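Local coordinates for resiniferatoxin-binding, phosphotriesterase-related protein (Rhodobacter sphaeroides 2.4.1, PDB 3K2G) that binds two zinc ions in a TIM barrel of the phosphotriesterase family and probably hydrolyses phosphoric esters, at residues B[34-39]-B[103-108]; B[111-116]-B[129-134]. One frame throughout, in Å; residues are numbered along the deposited sequence.

Contact 1: residues B[34-39]-B[103-108]; sequences HEHLQN and IVDPTC. With ZN (zinc ion), chain I.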
ATOM      1  N   HIS B  34     -22.456 -22.107  -3.940  1.00 12.72           N
ATOM      2  CA  HIS B  34     -22.240 -22.630  -2.604  1.00 13.02           C
ATOM      3  C   HIS B  34     -23.268 -22.159  -1.585  1.00 12.65           C
ATOM      4  O   HIS B  34     -23.139 -21.079  -1.006  1.00 13.35           O
ATOM      5  CB  HIS B  34     -20.823 -22.238  -2.170  1.00 13.76           C
ATOM      6  CG  HIS B  34     -20.361 -22.895  -0.911  1.00 15.35           C
ATOM      7  ND1 HIS B  34     -19.167 -23.575  -0.830  1.00 14.77           N
ATOM      8  CD2 HIS B  34     -20.906 -22.938   0.328  1.00 15.31           C
ATOM      9  CE1 HIS B  34     -18.992 -24.008   0.406  1.00 17.88           C
ATOM     10  NE2 HIS B  34     -20.032 -23.634   1.128  1.00 15.56           N
ATOM     11  N   GLU B  35     -24.280 -22.989  -1.363  1.00 12.17           N
ATOM     12  CA  GLU B  35     -25.340 -22.670  -0.409  1.00 13.64           C
ATOM     13  C   GLU B  35     -25.791 -23.932   0.313  1.00 15.75           C
ATOM     14  O   GLU B  35     -25.749 -25.027  -0.250  1.00 17.30           O
ATOM     15  CB  GLU B  35     -26.559 -22.089  -1.126  1.00 11.75           C
ATOM     16  CG  GLU B  35     -26.293 -20.901  -2.028  1.00 14.78           C
ATOM     17  CD  GLU B  35     -25.816 -19.673  -1.270  1.00 15.30           C
ATOM     18  OE1 GLU B  35     -26.184 -19.515  -0.087  1.00 15.40           O
ATOM     19  OE2 GLU B  35     -25.080 -18.857  -1.869  1.00 15.70           O
ATOM     20  N   HIS B  36     -26.218 -23.782   1.564  1.00 17.36           N
ATOM     21  CA  HIS B  36     -26.723 -24.921   2.311  1.00 18.53           C
ATOM     22  C   HIS B  36     -28.215 -24.672   2.442  1.00 20.16           C
ATOM     23  O   HIS B  36     -28.629 -23.604   2.901  1.00 17.32           O
ATOM     24  CB  HIS B  36     -26.066 -24.998   3.684  1.00 18.51           C
ATOM     25  CG  HIS B  36     -24.590 -25.220   3.622  1.00 19.25           C
ATOM     26  ND1 HIS B  36     -24.034 -26.461   3.410  1.00 16.92           N
ATOM     27  CD2 HIS B  36     -23.557 -24.346   3.677  1.00 17.43           C
ATOM     28  CE1 HIS B  36     -22.722 -26.345   3.334  1.00 19.64           C
ATOM     29  NE2 HIS B  36     -22.408 -25.072   3.492  1.00 17.69           N
ATOM     30  N   LEU B  37     -29.018 -25.645   2.016  1.00 18.99           N
ATOM     31  CA  LEU B  37     -30.468 -25.509   2.074  1.00 19.47           C
ATOM     32  C   LEU B  37     -31.026 -26.089   3.364  1.00 19.80           C
ATOM     33  O   LEU B  37     -32.069 -25.658   3.850  1.00 18.73           O
ATOM     34  CB  LEU B  37     -31.092 -26.184   0.855  1.00 18.51           C
ATOM     35  CG  LEU B  37     -30.517 -25.599  -0.439  1.00 19.43           C
ATOM     36  CD1 LEU B  37     -31.205 -26.209  -1.645  1.00 19.53           C
ATOM     37  CD2 LEU B  37     -30.692 -24.088  -0.431  1.00 19.29           C
ATOM     38  N   GLN B  38     -30.304 -27.064   3.900  1.00 20.21           N
ATOM     39  CA  GLN B  38     -30.635 -27.746   5.147  1.00 22.03           C
ATOM     40  C   GLN B  38     -29.297 -28.251   5.678  1.00 23.13           C
ATOM     41  O   GLN B  38     -28.464 -28.703   4.901  1.00 23.46           O
ATOM     42  CB  GLN B  38     -31.543 -28.954   4.885  1.00 22.08           C
ATOM     43  CG  GLN B  38     -32.964 -28.645   4.438  1.00 21.74           C
ATOM     44  CD  GLN B  38     -33.799 -28.028   5.543  1.00 23.85           C
ATOM     45  OE1 GLN B  38     -33.795 -26.811   5.736  1.00 25.01           O
ATOM     46  NE2 GLN B  38     -34.505 -28.869   6.286  1.00 21.88           N
ATOM     47  N   ASN B  39     -29.072 -28.176   6.983  1.00 24.07           N
ATOM     48  CA  ASN B  39     -27.815 -28.673   7.534  1.00 25.44           C
ATOM     49  C   ASN B  39     -27.869 -28.769   9.050  1.00 26.88           C
ATOM     50  O   ASN B  39     -28.873 -28.427   9.670  1.00 25.82           O
ATOM     51  CB  ASN B  39     -26.643 -27.773   7.120  1.00 26.12           C
ATOM     52  CG  ASN B  39     -26.650 -26.432   7.833  1.00 26.94           C
ATOM     53  OD1 ASN B  39     -27.577 -26.117   8.582  1.00 25.71           O
ATOM     54  ND2 ASN B  39     -25.616 -25.631   7.596  1.00 22.96           N
ATOM     55  N   ILE B 103     -28.892 -24.014  -7.805  1.00 17.23           N
ATOM     56  CA  ILE B 103     -28.151 -23.891  -6.554  1.00 17.43           C
ATOM     57  C   ILE B 103     -27.313 -25.144  -6.310  1.00 15.88           C
ATOM     58  O   ILE B 103     -27.788 -26.267  -6.493  1.00 14.78           O
ATOM     59  CB  ILE B 103     -29.076 -23.693  -5.338  1.00 20.29           C
ATOM     60  CG1 ILE B 103     -29.805 -22.353  -5.445  1.00 20.23           C
ATOM     61  CG2 ILE B 103     -28.242 -23.728  -4.052  1.00 19.04           C
ATOM     62  CD1 ILE B 103     -30.767 -22.086  -4.306  1.00 21.57           C
ATOM     63  N   VAL B 104     -26.061 -24.946  -5.914  1.00 14.91           N
ATOM     64  CA  VAL B 104     -25.164 -26.051  -5.611  1.00 15.49           C
ATOM     65  C   VAL B 104     -25.077 -26.152  -4.091  1.00 14.82           C
ATOM     66  O   VAL B 104     -24.617 -25.223  -3.421  1.00 14.60           O
ATOM     67  CB  VAL B 104     -23.739 -25.819  -6.186  1.00 18.41           C
ATOM     68  CG1 VAL B 104     -22.834 -27.000  -5.837  1.00 19.69           C
ATOM     69  CG2 VAL B 104     -23.808 -25.641  -7.705  1.00 17.56           C
ATOM     70  N   ASP B 105     -25.537 -27.274  -3.548  1.00 13.87           N
ATOM     71  CA  ASP B 105     -25.512 -27.481  -2.109  1.00 14.63           C
ATOM     72  C   ASP B 105     -24.408 -28.473  -1.760  1.00 14.77           C
ATOM     73  O   ASP B 105     -24.544 -29.678  -1.981  1.00 16.21           O
ATOM     74  CB  ASP B 105     -26.857 -28.016  -1.622  1.00 15.97           C
ATOM     75  CG  ASP B 105     -26.944 -28.064  -0.108  1.00 14.69           C
ATOM     76  OD1 ASP B 105     -25.932 -28.419   0.530  1.00 15.32           O
ATOM     77  OD2 ASP B 105     -28.021 -27.749   0.435  1.00 15.99           O
ATOM     78  N   PRO B 106     -23.303 -27.973  -1.200  1.00 15.54           N
ATOM     79  CA  PRO B 106     -22.161 -28.807  -0.821  1.00 16.02           C
ATOM     80  C   PRO B 106     -22.252 -29.454   0.559  1.00 16.80           C
ATOM     81  O   PRO B 106     -21.234 -29.893   1.100  1.00 14.09           O
ATOM     82  CB  PRO B 106     -20.996 -27.834  -0.927  1.00 16.53           C
ATOM     83  CG  PRO B 106     -21.613 -26.566  -0.402  1.00 17.03           C
ATOM     84  CD  PRO B 106     -22.971 -26.541  -1.076  1.00 14.82           C
ATOM     85  N   THR B 107     -23.453 -29.510   1.128  1.00 16.44           N
ATOM     86  CA  THR B 107     -23.619 -30.130   2.441  1.00 20.90           C
ATOM     87  C   THR B 107     -23.254 -31.604   2.280  1.00 22.64           C
ATOM     88  O   THR B 107     -23.857 -32.312   1.478  1.00 20.86           O
ATOM     89  CB  THR B 107     -25.084 -30.019   2.954  1.00 20.58           C
ATOM     90  OG1 THR B 107     -25.471 -28.641   3.020  1.00 18.90           O
ATOM     91  CG2 THR B 107     -25.212 -30.630   4.350  1.00 21.63           C
ATOM     92  N   CYS B 108     -22.265 -32.070   3.032  1.00 25.63           N
ATOM     93  CA  CYS B 108     -21.853 -33.462   2.908  1.00 30.65           C
ATOM     94  C   CYS B 108     -22.058 -34.298   4.167  1.00 32.54           C
ATOM     95  O   CYS B 108     -22.841 -33.930   5.046  1.00 32.10           O
ATOM     96  CB  CYS B 108     -20.387 -33.540   2.452  1.00 31.36           C
ATOM     97  SG  CYS B 108     -19.191 -32.654   3.483  1.00 29.74           S
TER
HETATM   98 ZN    ZN I 400     -20.472 -24.118   3.269  1.00 22.19          ZN
HETATM   99  O   HOH W   1     -28.745 -29.558   2.292  1.00 21.87           O
HETATM  100  O   HOH W   2     -19.085 -23.719   4.598  1.00 19.45           O

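Contact 2: residues B[111-116]-B[129-134]; sequences IGRDPV and VVMGAG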
ATOM      1  N   ILE B 111     -22.562 -33.182   8.204  1.00 33.16           N
ATOM      2  CA  ILE B 111     -23.284 -31.925   8.388  1.00 31.57           C
ATOM      3  C   ILE B 111     -24.738 -31.896   7.915  1.00 29.92           C
ATOM      4  O   ILE B 111     -25.313 -30.822   7.754  1.00 27.73           O
ATOM      5  CB  ILE B 111     -22.526 -30.728   7.750  1.00 32.53           C
ATOM      6  CG1 ILE B 111     -22.191 -31.022   6.285  1.00 32.90           C
ATOM      7  CG2 ILE B 111     -21.270 -30.430   8.558  1.00 32.34           C
ATOM      8  CD1 ILE B 111     -21.489 -29.864   5.573  1.00 32.02           C
ATOM      9  N   GLY B 112     -25.329 -33.067   7.679  1.00 29.23           N
ATOM     10  CA  GLY B 112     -26.733 -33.120   7.294  1.00 27.79           C
ATOM     11  C   GLY B 112     -27.192 -33.226   5.850  1.00 29.04           C
ATOM     12  O   GLY B 112     -28.273 -32.731   5.516  1.00 28.54           O
ATOM     13  N   ARG B 113     -26.415 -33.872   4.987  1.00 27.91           N
ATOM     14  CA  ARG B 113     -26.821 -34.002   3.591  1.00 27.47           C
ATOM     15  C   ARG B 113     -28.076 -34.872   3.508  1.00 26.38           C
ATOM     16  O   ARG B 113     -28.133 -35.940   4.113  1.00 25.06           O
ATOM     17  CB  ARG B 113     -25.695 -34.626   2.761  1.00 27.69           C
ATOM     18  CG  ARG B 113     -26.023 -34.759   1.278  1.00 28.59           C
ATOM     19  CD  ARG B 113     -24.922 -35.482   0.521  1.00 28.55           C
ATOM     20  NE  ARG B 113     -24.685 -36.828   1.040  1.00 29.61           N
ATOM     21  CZ  ARG B 113     -23.827 -37.696   0.507  1.00 32.08           C
ATOM     22  NH1 ARG B 113     -23.122 -37.362  -0.567  1.00 28.04           N
ATOM     23  NH2 ARG B 113     -23.670 -38.898   1.050  1.00 29.65           N
ATOM     24  N   ASP B 114     -29.076 -34.409   2.764  1.00 26.28           N
ATOM     25  CA  ASP B 114     -30.327 -35.147   2.621  1.00 27.26           C
ATOM     26  C   ASP B 114     -30.944 -34.983   1.231  1.00 26.30           C
ATOM     27  O   ASP B 114     -31.614 -33.988   0.953  1.00 23.48           O
ATOM     28  CB  ASP B 114     -31.337 -34.675   3.668  1.00 29.87           C
ATOM     29  CG  ASP B 114     -32.524 -35.611   3.799  1.00 32.68           C
ATOM     30  OD1 ASP B 114     -33.040 -36.080   2.761  1.00 31.89           O
ATOM     31  OD2 ASP B 114     -32.944 -35.872   4.947  1.00 34.01           O
ATOM     32  N   PRO B 115     -30.745 -35.972   0.346  1.00 26.34           N
ATOM     33  CA  PRO B 115     -31.294 -35.909  -1.012  1.00 26.72           C
ATOM     34  C   PRO B 115     -32.820 -35.844  -1.075  1.00 25.86           C
ATOM     35  O   PRO B 115     -33.386 -35.297  -2.022  1.00 24.13           O
ATOM     36  CB  PRO B 115     -30.731 -37.167  -1.674  1.00 26.47           C
ATOM     37  CG  PRO B 115     -30.552 -38.106  -0.531  1.00 28.41           C
ATOM     38  CD  PRO B 115     -29.988 -37.217   0.548  1.00 27.17           C
ATOM     39  N   VAL B 116     -33.485 -36.400  -0.071  1.00 26.75           N
ATOM     40  CA  VAL B 116     -34.941 -36.372  -0.051  1.00 27.56           C
ATOM     41  C   VAL B 116     -35.423 -34.930   0.069  1.00 26.42           C
ATOM     42  O   VAL B 116     -36.282 -34.485  -0.690  1.00 25.61           O
ATOM     43  CB  VAL B 116     -35.502 -37.184   1.133  1.00 29.12           C
ATOM     44  CG1 VAL B 116     -37.017 -37.137   1.116  1.00 30.64           C
ATOM     45  CG2 VAL B 116     -35.012 -38.625   1.054  1.00 30.14           C
ATOM     46  N   VAL B 129     -31.165 -28.218  -8.243  1.00 19.11           N
ATOM     47  CA  VAL B 129     -30.221 -28.421  -7.152  1.00 18.77           C
ATOM     48  C   VAL B 129     -29.180 -29.505  -7.416  1.00 17.87           C
ATOM     49  O   VAL B 129     -29.519 -30.640  -7.773  1.00 16.75           O
ATOM     50  CB  VAL B 129     -30.968 -28.775  -5.841  1.00 18.25           C
ATOM     51  CG1 VAL B 129     -29.977 -29.099  -4.733  1.00 16.93           C
ATOM     52  CG2 VAL B 129     -31.857 -27.612  -5.429  1.00 17.15           C
ATOM     53  N   VAL B 130     -27.911 -29.145  -7.230  1.00 16.32           N
ATOM     54  CA  VAL B 130     -26.795 -30.070  -7.405  1.00 15.66           C
ATOM     55  C   VAL B 130     -26.311 -30.478  -6.013  1.00 17.10           C
ATOM     56  O   VAL B 130     -26.117 -29.618  -5.151  1.00 16.57           O
ATOM     57  CB  VAL B 130     -25.622 -29.412  -8.163  1.00 14.69           C
ATOM     58  CG1 VAL B 130     -24.454 -30.376  -8.229  1.00 14.52           C
ATOM     59  CG2 VAL B 130     -26.064 -29.017  -9.569  1.00 15.30           C
HETATM   60  N   MSE B 131     -26.109 -31.781  -5.807  1.00 17.37           N
HETATM   61  CA  MSE B 131     -25.686 -32.313  -4.508  1.00 18.77           C
HETATM   62  C   MSE B 131     -24.214 -32.713  -4.408  1.00 19.06           C
HETATM   63  O   MSE B 131     -23.653 -33.328  -5.324  1.00 19.85           O
HETATM   64  CB  MSE B 131     -26.569 -33.511  -4.152  1.00 19.14           C
HETATM   65  CG  MSE B 131     -26.208 -34.252  -2.864  1.00 22.58           C
HETATM   66 SE   MSE B 131     -27.597 -35.569  -2.432  1.00 25.74          SE
HETATM   67  CE  MSE B 131     -27.200 -36.811  -3.893  1.00 22.23           C
ATOM     68  N   GLY B 132     -23.603 -32.356  -3.279  1.00 19.41           N
ATOM     69  CA  GLY B 132     -22.209 -32.668  -3.036  1.00 20.43           C
ATOM     70  C   GLY B 132     -22.000 -33.983  -2.314  1.00 21.64           C
ATOM     71  O   GLY B 132     -22.933 -34.765  -2.135  1.00 20.36           O
ATOM     72  N   ALA B 133     -20.763 -34.229  -1.895  1.00 22.83           N
ATOM     73  CA  ALA B 133     -20.421 -35.469  -1.214  1.00 23.79           C
ATOM     74  C   ALA B 133     -19.062 -35.403  -0.523  1.00 24.09           C
ATOM     75  O   ALA B 133     -18.345 -34.407  -0.630  1.00 23.86           O
ATOM     76  CB  ALA B 133     -20.438 -36.617  -2.211  1.00 23.82           C
ATOM     77  N   GLY B 134     -18.711 -36.477   0.175  1.00 23.82           N
ATOM     78  CA  GLY B 134     -17.441 -36.526   0.878  1.00 23.62           C
ATOM     79  C   GLY B 134     -17.571 -36.184   2.350  1.00 24.67           C
ATOM     80  O   GLY B 134     -18.679 -36.044   2.873  1.00 24.26           O
TER

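Contact 1: residues B[34-39]-B[103-108]
H36 and T107 meet through a short, straight hydrogen bond. H36 ND1 donates to T107 OG1 at 2.6 Å, with 173° at the hydrogen, and the hydroxyl lies in the ring plane. The other ring nitrogen, NE2, binds zinc at 2.2 Å, so both nitrogens of H36 are engaged. T107 OG1 in turn donates to D105 OD1, on its syn lone pair. The backbone N of T107 also donates to OD1, which closes an Asx turn. D105 OD2 serves the other segment. L37 N donates to D105 OD2 at 2.8 Å, from above the carboxylate plane. A water also donates to OD2 and to Q38 O. The D105 carboxylate reaches this place because CG stands anti to the backbone N (chi1 -172°).

H34 is the second zinc ligand here, through NE2 at 2.2 Å. P106 CG sits over the centre of the H34 ring in a CH-pi contact, 3.6 Å from the centroid. E35 N donates to V104 O of strand 102-105, carrying on the parallel pairing beyond the end of strand 31-32. The E35 carboxylate turns elsewhere, to S302 and to the backbone N atoms of H303 and V305.

H34 and H36 form the HxH pair that follows the first barrel strand in this family. E177, D304 and a water complete the zinc site. The relay D105-T107-H36-zinc places a carboxylate behind a metal-bound imidazole. It fixes the rotation of the ring and would probably make H36 a more electron-rich ligand.

Contact 2: residues B[111-116]-B[129-134]
R113 and P115 lie over M131 and the turn after it, within the beta-alpha-beta unit formed by strand 102-105, helix 115-125 and strand 128-131 of the TIM barrel. M131 is selenomethionine. M131 SE touches P115 CB at 3.6 Å, at the first turn of the helix. On the aliphatic part of R113, M131 CG lies 3.8 Å from R113 CD. The R113 and M131 side chains cross at about a right angle.

R113 starts extended, with CG anti to the backbone N (chi1 -178°), and bends at chi3 (59°). The bend carries the guanidinium past M131 to the backbone beyond the strand. There NH1 donates to G132 O, and A133 CB lies at the edge of the group, near its plane.

Further out, R113 NH2 forms a salt bridge with E160 of helix 150-162, so the guanidinium is held at two of its nitrogens. T165 touches both R113 and M131, and L118 of the helix also packs on M131. D114 is the N-cap of helix 115-125. Its OD1 accepts a weak bond from V116 N and a hydrogen bond from K117 N, a cap at the helix start, right before P115.

The bond from R113 NH1 to G132 O is 3.0 Å long. It lies in the carbonyl plane, on a lone pair of G132 O, and only 3° out of the guanidinium plane.

In the fold
The two contacts meet on neighbouring strands of one parallel sheet, with centres about 7 Å apart. Strand 102-105 of contact 1 pairs with strand 128-131 of contact 2: D105 N lies 2.9 Å from V130 O, and I103 O lies 3.0 Å from V130 N, both probable hydrogen bonds. Past the strands the loops also touch, with T107 O 3.2 Å from R113 CB. Contact 1 holds zinc directly. In contact 2, G132, which meets R113, lies about 11 Å from zinc, nearest atoms. I111, in segment 111-116 though not in the contact itself, touches the bound dimercaptobutanediol; the nearest atoms of the N39 side chain and this ligand are about 5 Å apart.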